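Local coordinates for protein phenolpthiocerol synthesis type-I polyketide synthase ppsA (Mycobacterium bovis, PDB 7AKC) that probably loads extender units, through the acyltransferase domain modelled here, for building the lipid core of phthiocerols and phenolphthiocerols, at residues G22-Y27 against H286-I291. Residues are numbered along the deposited sequence; the frame is centred on the assembly and turned at random.
Sequences GTVFVY and HTFIEI
Gly22 O is gripped by two amides where the strands start to pair: Thr287 N at 3.0 Å, nearly in line with the carbonyl, and His286 N at 3.2 Å, above the carbonyl plane. From here 23-27 and 287-290 run side by side in the parallel sheet of the acyltransferase domain. Val24 and Val26 each give N-H and C=O to this partner: Val24 N reaches Thr287 O at 2.8 Å, Ile289 N returns to Val24 O, Val26 N takes Ile289 O and Ile291 N closes on Val26 O. The backbone of Phe25 bonds to Leu107 and Ile109 on the other side, in strand 107-110, which runs into the GxSxG sequence around Ser112, probably the nucleophile elbow; the Tyr27 side chain touches it.

Val24 CG2 sits over one face of the Phe288 ring, 4.0 Å from its centroid, while Val26 CG2 comes to the ring edge; helix 298-308 covers this side. The opposite face packs under helix 79-100. There Ile289 CD1 bridges Thr23 CG2 and Phe25 CE1. Tyr27 OH, hydrogen-bonded to Thr95, lies at the edge of the Phe25 ring. Ile291 sets CG1 beside its backbone N (chi1 -46°), and a second bend (chi2 -58°) lays CD1 over one face of that ring, 3.5 Å from Phe25 CD2.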
ATOM      1  N   GLY A  22      18.172  -7.180 -10.727  1.00 57.05           N
ATOM      2  CA  GLY A  22      17.562  -6.558  -9.555  1.00 55.34           C
ATOM      3  C   GLY A  22      16.180  -7.103  -9.224  1.00 54.14           C
ATOM      4  O   GLY A  22      15.336  -7.217 -10.118  1.00 54.53           O
ATOM      5  N   THR A  23      15.930  -7.426  -7.925  1.00 51.95           N
ATOM      6  CA  THR A  23      14.682  -8.018  -7.432  1.00 50.85           C
ATOM      7  C   THR A  23      14.015  -7.186  -6.350  1.00 47.14           C
ATOM      8  O   THR A  23      14.611  -6.891  -5.319  1.00 46.81           O
ATOM      9  CB  THR A  23      14.941  -9.427  -6.908  1.00 53.84           C
ATOM     10  OG1 THR A  23      15.490 -10.183  -7.972  1.00 56.81           O
ATOM     11  CG2 THR A  23      13.664 -10.107  -6.404  1.00 53.97           C
ATOM     12  N   VAL A  24      12.764  -6.836  -6.573  1.00 44.40           N
ATOM     13  CA  VAL A  24      11.991  -6.032  -5.624  1.00 42.19           C
ATOM     14  C   VAL A  24      10.910  -6.871  -5.028  1.00 42.24           C
ATOM     15  O   VAL A  24      10.192  -7.535  -5.768  1.00 42.30           O
ATOM     16  CB  VAL A  24      11.342  -4.814  -6.294  1.00 40.76           C
ATOM     17  CG1 VAL A  24      10.702  -3.901  -5.252  1.00 39.72           C
ATOM     18  CG2 VAL A  24      12.351  -4.042  -7.146  1.00 40.96           C
ATOM     19  N   PHE A  25      10.724  -6.788  -3.710  1.00 41.96           N
ATOM     20  CA  PHE A  25       9.612  -7.490  -3.065  1.00 42.37           C
ATOM     21  C   PHE A  25       8.581  -6.437  -2.770  1.00 40.17           C
ATOM     22  O   PHE A  25       8.904  -5.409  -2.188  1.00 39.55           O
ATOM     23  CB  PHE A  25      10.058  -8.207  -1.782  1.00 44.43           C
ATOM     24  CG  PHE A  25      10.735  -9.556  -1.996  1.00 48.02           C
ATOM     25  CD1 PHE A  25      11.284  -9.896  -3.225  1.00 50.42           C
ATOM     26  CD2 PHE A  25      10.797 -10.496  -0.972  1.00 50.64           C
ATOM     27  CE1 PHE A  25      11.924 -11.127  -3.408  1.00 52.51           C
ATOM     28  CE2 PHE A  25      11.405 -11.741  -1.172  1.00 53.05           C
ATOM     29  CZ  PHE A  25      11.969 -12.053  -2.384  1.00 53.51           C
ATOM     30  N   VAL A  26       7.338  -6.679  -3.189  1.00 39.07           N
ATOM     31  CA  VAL A  26       6.245  -5.741  -3.022  1.00 37.36           C
ATOM     32  C   VAL A  26       5.240  -6.285  -2.004  1.00 37.58           C
ATOM     33  O   VAL A  26       4.773  -7.407  -2.154  1.00 37.71           O
ATOM     34  CB  VAL A  26       5.572  -5.395  -4.365  1.00 37.14           C
ATOM     35  CG1 VAL A  26       4.443  -4.391  -4.144  1.00 37.00           C
ATOM     36  CG2 VAL A  26       6.596  -4.845  -5.383  1.00 36.76           C
ATOM     37  N   TYR A  27       4.932  -5.490  -0.969  1.00 36.91           N
ATOM     38  CA  TYR A  27       4.025  -5.890   0.096  1.00 37.38           C
ATOM     39  C   TYR A  27       2.737  -5.121  -0.021  1.00 39.29           C
ATOM     40  O   TYR A  27       2.748  -3.905   0.145  1.00 39.62           O
ATOM     41  CB  TYR A  27       4.688  -5.657   1.460  1.00 37.00           C
ATOM     42  CG  TYR A  27       5.899  -6.546   1.608  1.00 38.60           C
ATOM     43  CD1 TYR A  27       5.778  -7.840   2.095  1.00 41.06           C
ATOM     44  CD2 TYR A  27       7.144  -6.138   1.143  1.00 39.33           C
ATOM     45  CE1 TYR A  27       6.882  -8.683   2.185  1.00 42.83           C
ATOM     46  CE2 TYR A  27       8.244  -6.999   1.158  1.00 41.37           C
ATOM     47  CZ  TYR A  27       8.113  -8.265   1.702  1.00 43.39           C
ATOM     48  OH  TYR A  27       9.195  -9.100   1.766  1.00 48.51           O
ATOM     49  N   HIS A 286      14.525  -5.002 -12.296  1.00 38.04           N
ATOM     50  CA  HIS A 286      13.696  -5.522 -13.371  1.00 40.19           C
ATOM     51  C   HIS A 286      12.754  -6.658 -12.973  1.00 43.61           C
ATOM     52  O   HIS A 286      11.924  -7.019 -13.794  1.00 44.83           O
ATOM     53  CB  HIS A 286      14.569  -5.923 -14.581  1.00 41.14           C
ATOM     54  CG  HIS A 286      15.225  -4.724 -15.211  1.00 43.81           C
ATOM     55  ND1 HIS A 286      14.677  -4.095 -16.318  1.00 46.01           N
ATOM     56  CD2 HIS A 286      16.331  -4.043 -14.830  1.00 44.24           C
ATOM     57  CE1 HIS A 286      15.457  -3.056 -16.573  1.00 45.72           C
ATOM     58  NE2 HIS A 286      16.468  -2.976 -15.703  1.00 45.21           N
ATOM     59  N   THR A 287      12.835  -7.185 -11.735  1.00 44.08           N
ATOM     60  CA  THR A 287      11.914  -8.241 -11.307  1.00 44.53           C
ATOM     61  C   THR A 287      11.155  -7.767 -10.103  1.00 42.68           C
ATOM     62  O   THR A 287      11.767  -7.299  -9.154  1.00 42.31           O
ATOM     63  CB  THR A 287      12.635  -9.550 -10.980  1.00 49.52           C
ATOM     64  OG1 THR A 287      13.346  -9.992 -12.123  1.00 53.60           O
ATOM     65  CG2 THR A 287      11.660 -10.643 -10.511  1.00 50.34           C
ATOM     66  N   PHE A 288       9.824  -7.831 -10.151  1.00 41.14           N
ATOM     67  CA  PHE A 288       8.994  -7.390  -9.048  1.00 40.65           C
ATOM     68  C   PHE A 288       8.179  -8.583  -8.593  1.00 43.91           C
ATOM     69  O   PHE A 288       7.533  -9.232  -9.414  1.00 45.26           O
ATOM     70  CB  PHE A 288       8.068  -6.245  -9.495  1.00 38.29           C
ATOM     71  CG  PHE A 288       8.839  -4.970  -9.761  1.00 35.63           C
ATOM     72  CD1 PHE A 288       9.553  -4.801 -10.938  1.00 35.27           C
ATOM     73  CD2 PHE A 288       8.818  -3.924  -8.855  1.00 35.29           C
ATOM     74  CE1 PHE A 288      10.311  -3.656 -11.156  1.00 34.89           C
ATOM     75  CE2 PHE A 288       9.530  -2.749  -9.106  1.00 35.04           C
ATOM     76  CZ  PHE A 288      10.273  -2.625 -10.257  1.00 34.69           C
ATOM     77  N   ILE A 289       8.281  -8.918  -7.313  1.00 44.24           N
ATOM     78  CA  ILE A 289       7.595 -10.050  -6.746  1.00 46.11           C
ATOM     79  C   ILE A 289       6.667  -9.567  -5.671  1.00 47.33           C
ATOM     80  O   ILE A 289       7.124  -9.032  -4.674  1.00 48.15           O
ATOM     81  CB  ILE A 289       8.586 -11.108  -6.201  1.00 48.40           C
ATOM     82  CG1 ILE A 289       9.655 -11.469  -7.256  1.00 49.94           C
ATOM     83  CG2 ILE A 289       7.827 -12.343  -5.703  1.00 49.78           C
ATOM     84  CD1 ILE A 289      10.739 -12.491  -6.776  1.00 52.39           C
ATOM     85  N   GLU A 290       5.379  -9.761  -5.860  1.00 47.16           N
ATOM     86  CA  GLU A 290       4.385  -9.406  -4.850  1.00 47.43           C
ATOM     87  C   GLU A 290       4.401 -10.540  -3.828  1.00 49.68           C
ATOM     88  O   GLU A 290       4.267 -11.698  -4.215  1.00 50.22           O
ATOM     89  CB  GLU A 290       3.004  -9.307  -5.497  1.00 47.67           C
ATOM     90  CG  GLU A 290       1.924  -8.971  -4.479  1.00 49.40           C
ATOM     91  CD  GLU A 290       0.536  -8.799  -5.059  1.00 51.31           C
ATOM     92  OE1 GLU A 290       0.426  -8.339  -6.216  1.00 50.28           O
ATOM     93  OE2 GLU A 290      -0.448  -9.145  -4.363  1.00 54.72           O
ATOM     94  N   ILE A 291       4.621 -10.231  -2.547  1.00 51.40           N
ATOM     95  CA  ILE A 291       4.679 -11.248  -1.497  1.00 54.85           C
ATOM     96  C   ILE A 291       3.311 -11.359  -0.870  1.00 57.51           C
ATOM     97  O   ILE A 291       3.022 -10.675   0.117  1.00 58.25           O
ATOM     98  CB  ILE A 291       5.788 -10.941  -0.456  1.00 55.65           C
ATOM     99  CG1 ILE A 291       7.125 -10.549  -1.150  1.00 56.40           C
ATOM    100  CG2 ILE A 291       5.988 -12.117   0.485  1.00 56.34           C
ATOM    101  CD1 ILE A 291       7.669 -11.612  -2.105  1.00 57.84           C
TER